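Local coordinates for protein Zn-dependent hydrolase of metallo-beta-lactamase superfamily TM0207 (Thermotoga maritima, PDB 1VJN) that is probably a zinc-dependent hydrolase of the metallo-beta-lactamase superfamily, with a substrate that is not established, at residues 19-24 and 33-38; 52-57 and 107-112; 148-153 and 179-184. All coordinates share one frame; numbering follows the deposited sequence.

In the fold
Interactions 1 and 2 adjoin, their centres about 11 Å apart, because strands 30-34 and 52-54 are neighbours in one sheet. Asp35 ties them twice: its OD2 lies 2.7 Å from Ser56 OG and its N lies 2.8 Å from Thr54 O, both probable hydrogen bonds. Interaction 2 crosses to the second sheet, at strand 105-113. Segment 52-57 ends at His57, the first histidine of the superfamily's HxHxDH sequence, which puts interaction 2 next to the probable metal site. Interaction 3 joins two surface loops, centred about 18 Å from the centre of interaction 1 and touching it where His20 CE1 meets Leu179 CD2 at 3.8 Å; its nearest atoms stay about 9 Å from those of interaction 2.

Interaction 1. Residues 19-24 and 33-38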
loop_
_atom_site.group_PDB
_atom_site.type_symbol
_atom_site.label_atom_id
_atom_site.label_comp_id
_atom_site.label_asym_id
_atom_site.label_seq_id
_atom_site.Cartn_x
_atom_site.Cartn_y
_atom_site.Cartn_z
ATOM N N GLY A 19 -0.798 2.920 -10.639
ATOM C CA GLY A 19 -1.406 4.225 -10.400
ATOM C C GLY A 19 -2.465 4.170 -9.324
ATOM O O GLY A 19 -2.920 3.109 -8.960
ATOM N N HIS A 20 -2.881 5.332 -8.815
ATOM C CA HIS A 20 -3.847 5.381 -7.762
ATOM C C HIS A 20 -3.333 4.507 -6.582
ATOM O O HIS A 20 -2.219 4.711 -6.173
ATOM C CB HIS A 20 -5.239 5.046 -8.294
ATOM C CG HIS A 20 -5.747 6.025 -9.323
ATOM N ND1 HIS A 20 -6.117 7.319 -9.006
ATOM C CD2 HIS A 20 -5.939 5.902 -10.656
ATOM C CE1 HIS A 20 -6.514 7.944 -10.096
ATOM N NE2 HIS A 20 -6.423 7.105 -11.111
ATOM N N ALA A 21 -4.111 3.582 -6.029
ATOM C CA ALA A 21 -3.638 2.745 -4.884
ATOM C C ALA A 21 -3.436 1.282 -5.352
ATOM O O ALA A 21 -3.381 0.371 -4.535
ATOM C CB ALA A 21 -4.656 2.784 -3.759
ATOM N N CYS A 22 -3.354 1.109 -6.671
ATOM C CA CYS A 22 -3.214 -0.202 -7.339
ATOM C C CYS A 22 -1.778 -0.641 -7.606
ATOM O O CYS A 22 -1.069 -0.086 -8.440
ATOM C CB CYS A 22 -3.969 -0.213 -8.650
ATOM S SG CYS A 22 -3.907 -1.850 -9.423
ATOM N N PHE A 23 -1.368 -1.645 -6.854
ATOM C CA PHE A 23 -0.080 -2.284 -6.941
ATOM C C PHE A 23 -0.219 -3.783 -7.158
ATOM O O PHE A 23 -1.145 -4.410 -6.622
ATOM C CB PHE A 23 0.637 -2.124 -5.600
ATOM C CG PHE A 23 0.919 -0.704 -5.214
ATOM C CD1 PHE A 23 -0.065 0.075 -4.616
ATOM C CD2 PHE A 23 2.171 -0.170 -5.395
ATOM C CE1 PHE A 23 0.185 1.389 -4.257
ATOM C CE2 PHE A 23 2.431 1.143 -5.022
ATOM C CZ PHE A 23 1.438 1.919 -4.453
ATOM N N ALA A 24 0.687 -4.351 -7.934
ATOM C CA ALA A 24 0.866 -5.812 -7.962
ATOM C C ALA A 24 2.085 -6.104 -7.120
ATOM O O ALA A 24 3.171 -5.520 -7.344
ATOM C CB ALA A 24 1.026 -6.378 -9.390
ATOM N N VAL A 33 -2.966 -8.217 -6.091
ATOM C CA VAL A 33 -3.304 -6.903 -6.622
ATOM C C VAL A 33 -4.183 -6.143 -5.612
ATOM O O VAL A 33 -5.212 -6.646 -5.133
ATOM C CB VAL A 33 -3.959 -6.980 -8.016
ATOM C CG1 VAL A 33 -4.271 -5.530 -8.559
ATOM C CG2 VAL A 33 -3.057 -7.710 -8.993
ATOM N N THR A 34 -3.737 -4.961 -5.217
ATOM C CA THR A 34 -4.517 -4.105 -4.335
ATOM C C THR A 34 -5.321 -3.120 -5.127
ATOM O O THR A 34 -4.839 -2.619 -6.110
ATOM C CB THR A 34 -3.640 -3.295 -3.425
ATOM O OG1 THR A 34 -2.813 -2.422 -4.209
ATOM C CG2 THR A 34 -2.676 -4.229 -2.708
ATOM N N ASP A 35 -6.541 -2.847 -4.676
ATOM C CA ASP A 35 -7.339 -1.724 -5.134
ATOM C C ASP A 35 -7.273 -1.443 -6.647
ATOM O O ASP A 35 -6.845 -0.343 -7.050
ATOM C CB ASP A 35 -6.898 -0.471 -4.392
ATOM C CG ASP A 35 -7.292 -0.460 -2.907
ATOM O OD1 ASP A 35 -7.787 -1.460 -2.367
ATOM O OD2 ASP A 35 -7.144 0.552 -2.190
ATOM N N PRO A 36 -7.675 -2.394 -7.496
ATOM C CA PRO A 36 -7.641 -2.155 -8.939
ATOM C C PRO A 36 -8.729 -1.162 -9.342
ATOM O O PRO A 36 -9.656 -0.948 -8.583
ATOM C CB PRO A 36 -7.858 -3.557 -9.549
ATOM C CG PRO A 36 -8.481 -4.380 -8.483
ATOM C CD PRO A 36 -8.221 -3.723 -7.171
ATOM N N PHE A 37 -8.625 -0.570 -10.525
ATOM C CA PHE A 37 -9.581 0.457 -10.997
ATOM C C PHE A 37 -9.820 0.281 -12.487
ATOM O O PHE A 37 -9.169 -0.568 -13.102
ATOM C CB PHE A 37 -8.999 1.858 -10.791
ATOM C CG PHE A 37 -7.632 2.040 -11.436
ATOM C CD1 PHE A 37 -7.502 2.147 -12.828
ATOM C CD2 PHE A 37 -6.467 2.047 -10.654
ATOM C CE1 PHE A 37 -6.241 2.284 -13.435
ATOM C CE2 PHE A 37 -5.213 2.198 -11.245
ATOM C CZ PHE A 37 -5.093 2.317 -12.642
ATOM N N ASP A 38 -10.719 1.095 -13.063
ATOM C CA ASP A 38 -10.752 1.357 -14.541
ATOM C C ASP A 38 -10.461 2.842 -14.843
ATOM O O ASP A 38 -9.966 3.197 -15.918
ATOM C CB ASP A 38 -12.103 0.989 -15.159
ATOM C CG ASP A 38 -12.534 -0.447 -14.851
ATOM O OD1 ASP A 38 -11.672 -1.283 -14.482
ATOM O OD2 ASP A 38 -13.729 -0.821 -14.948
HETATM O O HOH W 1 -6.614 2.295 -6.772
#
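The hydroxyl of Thr34 is gripped twice from across the hairpin. OG1 donates to Ala21 O at 2.9 Å, reaching a lone pair in the carbonyl plane, and accepts from Phe23 N at 3.1 Å with an N-H...O angle of 159°. With chi1 at 62° the oxygen sits between its own backbone N and carbonyl carbon, and from there it serves both partners; they fix the rotation of the side chain. The same Ala21 O also receives His120 NE2, so strand 116-120 shares this acceptor. Phe23 and Thr34 are also joined through their backbones, Thr34 N to Phe23 O at 3.0 Å; beside them Ala24 and Val33 form an antiparallel non-hydrogen-bonded pair.

Cys22 lies alongside the 33-38 segment. Its SG meets Val33 CG1 at 3.8 Å and also touches Pro36, while its CB comes obliquely against the ring of Phe37. That ring folds back toward the type II' turn formed by Gly19 to Cys22. The edge of the His20 imidazole points at one face of Phe37 in a T-shaped stack, centroids 5.1 Å apart and planes at 77°, with CD2 the atom over the face, near the rim. Gly19 O comes to the edge of the phenyl, at CE2.

Beyond the paired strands a water takes over the bridging: it accepts from Ala21 N at 2.9 Å and donates to Asp35 O at 2.7 Å. The Asp35 carboxylate packs against Ala21 CB but takes its hydrogen bond outside the hairpin, OD2 to Ser56 OG, while Phe23 stacks on Trp17. The whole is a beta hairpin of strands 22-27 and 30-34, its open end held by a threonine side chain and a water, within the metallo-hydrolase/oxidoreductase fold.

Interaction 2. Residues 52-57 and 107-112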
loop_
_atom_site.group_PDB
_atom_site.type_symbol
_atom_site.label_atom_id
_atom_site.label_comp_id
_atom_site.label_asym_id
_atom_site.label_seq_id
_atom_site.Cartn_x
_atom_site.Cartn_y
_atom_site.Cartn_z
ATOM N N VAL A 52 -4.649 -13.189 -5.596
ATOM C CA VAL A 52 -5.432 -12.438 -4.644
ATOM C C VAL A 52 -5.667 -11.016 -5.150
ATOM O O VAL A 52 -4.778 -10.362 -5.756
ATOM C CB VAL A 52 -4.755 -12.385 -3.252
ATOM C CG1 VAL A 52 -5.662 -11.613 -2.203
ATOM C CG2 VAL A 52 -4.417 -13.767 -2.804
ATOM N N VAL A 53 -6.882 -10.540 -4.890
ATOM C CA VAL A 53 -7.188 -9.133 -5.031
ATOM C C VAL A 53 -7.687 -8.629 -3.691
ATOM O O VAL A 53 -8.631 -9.196 -3.121
ATOM C CB VAL A 53 -8.253 -8.872 -6.127
ATOM C CG1 VAL A 53 -8.682 -7.421 -6.128
ATOM C CG2 VAL A 53 -7.740 -9.250 -7.493
ATOM N N THR A 54 -7.076 -7.565 -3.171
ATOM C CA THR A 54 -7.668 -6.900 -1.992
ATOM C C THR A 54 -8.308 -5.529 -2.293
ATOM O O THR A 54 -7.872 -4.820 -3.196
ATOM C CB THR A 54 -6.612 -6.694 -0.941
ATOM O OG1 THR A 54 -5.588 -5.846 -1.466
ATOM C CG2 THR A 54 -5.916 -8.037 -0.517
ATOM N N GLU A 55 -9.307 -5.145 -1.484
ATOM C CA GLU A 55 -10.016 -3.887 -1.651
ATOM C C GLU A 55 -10.122 -3.204 -0.315
ATOM O O GLU A 55 -10.813 -3.694 0.557
ATOM C CB GLU A 55 -11.465 -4.124 -2.142
ATOM C CG GLU A 55 -11.641 -4.923 -3.431
ATOM C CD GLU A 55 -11.409 -4.147 -4.709
ATOM O OE1 GLU A 55 -11.031 -2.929 -4.680
ATOM O OE2 GLU A 55 -11.634 -4.793 -5.761
ATOM N N SER A 56 -9.511 -2.049 -0.193
ATOM C CA SER A 56 -9.577 -1.229 0.984
ATOM C C SER A 56 -10.963 -0.670 1.311
ATOM O O SER A 56 -11.249 -0.408 2.487
ATOM C CB SER A 56 -8.541 -0.111 0.873
ATOM O OG SER A 56 -8.892 0.775 -0.137
ATOM N N HIS A 57 -11.821 -0.488 0.300
ATOM C CA HIS A 57 -13.185 -0.045 0.519
ATOM C C HIS A 57 -14.096 -0.528 -0.616
ATOM O O HIS A 57 -13.611 -0.911 -1.673
ATOM C CB HIS A 57 -13.259 1.464 0.654
ATOM C CG HIS A 57 -12.627 2.198 -0.470
ATOM N ND1 HIS A 57 -11.267 2.403 -0.547
ATOM C CD2 HIS A 57 -13.155 2.733 -1.598
ATOM C CE1 HIS A 57 -10.983 3.030 -1.673
ATOM N NE2 HIS A 57 -12.111 3.262 -2.318
ATOM N N ILE A 107 -9.999 -0.645 4.961
ATOM C CA ILE A 107 -9.295 -1.792 5.446
ATOM C C ILE A 107 -7.847 -1.696 4.984
ATOM O O ILE A 107 -7.580 -1.605 3.816
ATOM C CB ILE A 107 -9.922 -3.052 4.944
ATOM C CG1 ILE A 107 -11.412 -3.095 5.307
ATOM C CG2 ILE A 107 -9.216 -4.298 5.564
ATOM C CD1 ILE A 107 -12.147 -4.212 4.690
ATOM N N VAL A 108 -6.961 -1.735 5.975
ATOM C CA VAL A 108 -5.519 -1.852 5.841
ATOM C C VAL A 108 -5.214 -3.341 5.698
ATOM O O VAL A 108 -5.712 -4.172 6.468
ATOM C CB VAL A 108 -4.852 -1.317 7.141
ATOM C CG1 VAL A 108 -3.432 -1.656 7.199
ATOM C CG2 VAL A 108 -5.110 0.185 7.303
ATOM N N PHE A 109 -4.428 -3.698 4.704
ATOM C CA PHE A 109 -4.023 -5.086 4.529
ATOM C C PHE A 109 -2.565 -5.267 4.780
ATOM O O PHE A 109 -1.751 -4.451 4.369
ATOM C CB PHE A 109 -4.380 -5.553 3.099
ATOM C CG PHE A 109 -5.842 -5.814 2.934
ATOM C CD1 PHE A 109 -6.395 -6.963 3.464
ATOM C CD2 PHE A 109 -6.676 -4.924 2.280
ATOM C CE1 PHE A 109 -7.719 -7.199 3.358
ATOM C CE2 PHE A 109 -8.027 -5.186 2.187
ATOM C CZ PHE A 109 -8.537 -6.295 2.700
ATOM N N VAL A 110 -2.219 -6.354 5.440
ATOM C CA VAL A 110 -0.850 -6.674 5.686
ATOM C C VAL A 110 -0.536 -8.014 4.992
ATOM O O VAL A 110 -1.238 -8.992 5.169
ATOM C CB VAL A 110 -0.588 -6.754 7.180
ATOM C CG1 VAL A 110 0.865 -7.040 7.452
ATOM C CG2 VAL A 110 -0.968 -5.443 7.857
ATOM N N PHE A 111 0.519 -8.036 4.214
ATOM C CA PHE A 111 0.950 -9.240 3.497
ATOM C C PHE A 111 2.288 -9.703 4.074
ATOM O O PHE A 111 3.251 -8.926 4.183
ATOM C CB PHE A 111 1.068 -8.953 2.007
ATOM C CG PHE A 111 -0.115 -8.230 1.464
ATOM C CD1 PHE A 111 -1.249 -8.929 1.082
ATOM C CD2 PHE A 111 -0.114 -6.860 1.357
ATOM C CE1 PHE A 111 -2.337 -8.280 0.596
ATOM C CE2 PHE A 111 -1.215 -6.201 0.879
ATOM C CZ PHE A 111 -2.329 -6.899 0.512
ATOM N N GLU A 112 2.335 -10.967 4.460
ATOM C CA GLU A 112 3.514 -11.530 5.099
ATOM C C GLU A 112 4.014 -12.627 4.191
ATOM O O GLU A 112 3.308 -13.604 3.960
ATOM C CB GLU A 112 3.165 -12.055 6.494
ATOM C CG GLU A 112 4.352 -12.577 7.298
ATOM C CD GLU A 112 4.122 -12.578 8.819
ATOM O OE1 GLU A 112 3.032 -12.177 9.298
ATOM O OE2 GLU A 112 5.056 -12.971 9.558
#
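Thr54 lies over one face of the Phe109 ring, its CB 3.9 Å from the ring centroid and 19° off the normal, a CH-pi contact. Ile107 CG2 covers the opposite face, so the phenyl is sandwiched, and Glu55 O comes to its edge in the ring plane, 3.6 Å from CE2. The methyl of Thr54 reaches past this ring to a second phenylalanine: CG2 meets the edge of Phe111 at CE1, 3.8 Å away.

The one polar tie between the segments is short. Ile107 N donates to Ser56 O at 2.8 Å with an angle of 154°, meeting a lone pair of that oxygen in the carbonyl plane. Ser56 OG accepts from His57 ND1 at 2.9 Å, the oxygen lying 31° out of the imidazole plane, and is also bonded to Asp35 OD2. Ser56 would be a second-shell residue, since His57, as the first histidine of the HxHxDH sequence, is probably a metal ligand.

Strand 52-54 belongs to the six-stranded sheet and strand 105-113 to the eight-stranded one; Phe109 and Phe111 lie buried between them, packing on Ile88 of strand 86-95, with Phe111 also against Leu25, Met27 and Ile32.

Interaction 3. Residues 148-153 and 179-184; sequences GTYTIG and LKFNLL
Tyr150 reaches edge-on from one loop to the other and settles against Phe181, Asn182 and Leu183. With chi1 at -49° its CG is set opposite the carbonyl carbon, and the ring runs out toward the 179-184 loop. The OH approaches Phe181 O at 3.4 Å, at best a weak hydrogen bond whose proton may go elsewhere, and the same OH lies 3.4 Å from Asn182 CB. Tyr150 and Asn182 cross at about a right angle, ring and amide planes turned 48° from each other. Further back along the ring, Tyr150 CD2 touches the methyl Leu183 CD2 at 3.7 Å, again in the ring plane. Phe181 O and Leu183 CD2 are therefore both partners of the tyrosine's edge, while a face is taken by its own neighbour: Thr149 CG2 sits over the centre of the ring, 3.9 Å above its plane.

Both segments are connecting loops of the metallo-hydrolase/oxidoreductase fold, one leading from strand 141-145 into helix 154-163 and the other from strand 168-172 toward helix 187-190. Residues 180-183 form a type II beta turn, with Asn182 at its third position in a left-handed backbone conformation.

At Thr149 the torsion sends the two branches different ways. With chi1 at -70° the methyl goes to the tyrosine ring and OG1 turns toward Asn182 O. A water joins these two oxygens, accepting from Thr149 OG1 at 2.7 Å and donating to Asn182 O at 3.2 Å. The 148-153 loop is also tied to itself: Ile152 O accepts from Gly148 N at 2.9 Å and from Thr151 OG1, also at 2.9 Å, the hydroxyl lying on a lone pair in the carbonyl plane. Gly153 then takes the N-cap position of helix 154-163, where its N bonds to Glu156.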
loop_
_atom_site.group_PDB
_atom_site.type_symbol
_atom_site.label_atom_id
_atom_site.label_comp_id
_atom_site.label_asym_id
_atom_site.label_seq_id
_atom_site.Cartn_x
_atom_site.Cartn_y
_atom_site.Cartn_z
ATOM N N GLY A 148 -3.322 14.517 2.228
ATOM C CA GLY A 148 -3.776 15.449 3.298
ATOM C C GLY A 148 -5.221 15.885 3.595
ATOM O O GLY A 148 -5.515 16.400 4.709
ATOM N N THR A 149 -6.130 15.728 2.663
ATOM C CA THR A 149 -7.525 16.187 2.920
ATOM C C THR A 149 -8.450 14.971 3.022
ATOM O O THR A 149 -9.177 14.796 3.992
ATOM C CB THR A 149 -7.926 17.068 1.739
ATOM O OG1 THR A 149 -7.175 18.273 1.817
ATOM C CG2 THR A 149 -9.370 17.544 1.785
ATOM N N TYR A 150 -8.371 14.120 1.998
ATOM C CA TYR A 150 -9.153 12.890 1.855
ATOM C C TYR A 150 -8.486 11.735 2.611
ATOM O O TYR A 150 -9.100 10.708 2.858
ATOM C CB TYR A 150 -9.244 12.539 0.368
ATOM C CG TYR A 150 -9.657 13.752 -0.394
ATOM C CD1 TYR A 150 -10.941 14.272 -0.249
ATOM C CD2 TYR A 150 -8.744 14.446 -1.192
ATOM C CE1 TYR A 150 -11.327 15.430 -0.919
ATOM C CE2 TYR A 150 -9.113 15.591 -1.865
ATOM C CZ TYR A 150 -10.402 16.087 -1.728
ATOM O OH TYR A 150 -10.766 17.246 -2.387
ATOM N N THR A 151 -7.212 11.907 2.923
ATOM C CA THR A 151 -6.443 10.974 3.734
ATOM C C THR A 151 -5.595 11.788 4.661
ATOM O O THR A 151 -5.661 13.006 4.687
ATOM C CB THR A 151 -5.511 10.099 2.845
ATOM O OG1 THR A 151 -4.491 10.912 2.222
ATOM C CG2 THR A 151 -6.287 9.463 1.663
ATOM N N ILE A 152 -4.737 11.112 5.391
ATOM C CA ILE A 152 -3.714 11.773 6.163
ATOM C C ILE A 152 -2.790 12.546 5.244
ATOM O O ILE A 152 -2.729 12.282 4.035
ATOM C CB ILE A 152 -2.916 10.772 7.003
ATOM C CG1 ILE A 152 -2.432 9.560 6.182
ATOM C CG2 ILE A 152 -3.785 10.245 8.142
ATOM C CD1 ILE A 152 -1.440 8.645 6.939
ATOM N N GLY A 153 -2.117 13.505 5.849
ATOM C CA GLY A 153 -1.158 14.368 5.220
ATOM C C GLY A 153 0.234 13.878 5.530
ATOM O O GLY A 153 0.413 12.828 6.177
ATOM N N LEU A 179 -5.076 14.714 -11.252
ATOM C CA LEU A 179 -5.813 14.673 -9.975
ATOM C C LEU A 179 -5.080 15.537 -8.947
ATOM O O LEU A 179 -4.055 15.139 -8.423
ATOM C CB LEU A 179 -5.961 13.244 -9.491
ATOM C CG LEU A 179 -7.097 12.865 -8.564
ATOM C CD1 LEU A 179 -8.436 13.372 -9.072
ATOM C CD2 LEU A 179 -7.089 11.346 -8.486
ATOM N N LYS A 180 -5.611 16.741 -8.704
ATOM C CA LYS A 180 -4.891 17.768 -7.971
ATOM C C LYS A 180 -5.666 18.514 -6.867
ATOM O O LYS A 180 -5.041 18.952 -5.906
ATOM C CB LYS A 180 -4.262 18.771 -8.952
ATOM C CG LYS A 180 -5.195 19.351 -9.989
ATOM C CD LYS A 180 -4.459 20.017 -11.146
ATOM C CE LYS A 180 -5.414 20.969 -11.914
ATOM N NZ LYS A 180 -4.750 22.009 -12.773
ATOM N N PHE A 181 -6.998 18.639 -7.001
ATOM C CA PHE A 181 -7.817 19.436 -6.087
ATOM C C PHE A 181 -7.682 18.990 -4.632
ATOM O O PHE A 181 -7.959 17.833 -4.273
ATOM C CB PHE A 181 -9.287 19.428 -6.525
ATOM C CG PHE A 181 -10.090 20.525 -5.920
ATOM C CD1 PHE A 181 -10.158 21.765 -6.514
ATOM C CD2 PHE A 181 -10.773 20.309 -4.727
ATOM C CE1 PHE A 181 -10.883 22.790 -5.927
ATOM C CE2 PHE A 181 -11.510 21.336 -4.131
ATOM C CZ PHE A 181 -11.561 22.561 -4.730
ATOM N N ASN A 182 -7.214 19.913 -3.804
ATOM C CA ASN A 182 -6.946 19.634 -2.403
ATOM C C ASN A 182 -6.070 18.442 -2.158
ATOM O O ASN A 182 -6.322 17.667 -1.211
ATOM C CB ASN A 182 -8.254 19.409 -1.634
ATOM C CG ASN A 182 -8.884 20.669 -1.210
ATOM O OD1 ASN A 182 -8.217 21.696 -1.051
ATOM N ND2 ASN A 182 -10.174 20.615 -0.994
ATOM N N LEU A 183 -5.051 18.258 -2.987
ATOM C CA LEU A 183 -4.075 17.215 -2.729
ATOM C C LEU A 183 -2.686 17.843 -2.692
ATOM O O LEU A 183 -2.331 18.559 -3.597
ATOM C CB LEU A 183 -4.095 16.195 -3.832
ATOM C CG LEU A 183 -5.226 15.213 -3.927
ATOM C CD1 LEU A 183 -4.920 14.294 -5.084
ATOM C CD2 LEU A 183 -5.348 14.434 -2.611
ATOM N N LEU A 184 -1.902 17.536 -1.665
ATOM C CA LEU A 184 -0.562 18.083 -1.544
ATOM C C LEU A 184 0.406 17.326 -2.443
ATOM O O LEU A 184 0.199 16.148 -2.745
ATOM C CB LEU A 184 -0.095 17.997 -0.096
ATOM C CG LEU A 184 -0.896 18.828 0.916
ATOM C CD1 LEU A 184 -0.566 18.440 2.352
ATOM C CD2 LEU A 184 -0.697 20.357 0.696
HETATM O O HOH W 2 -4.480 18.260 1.278
#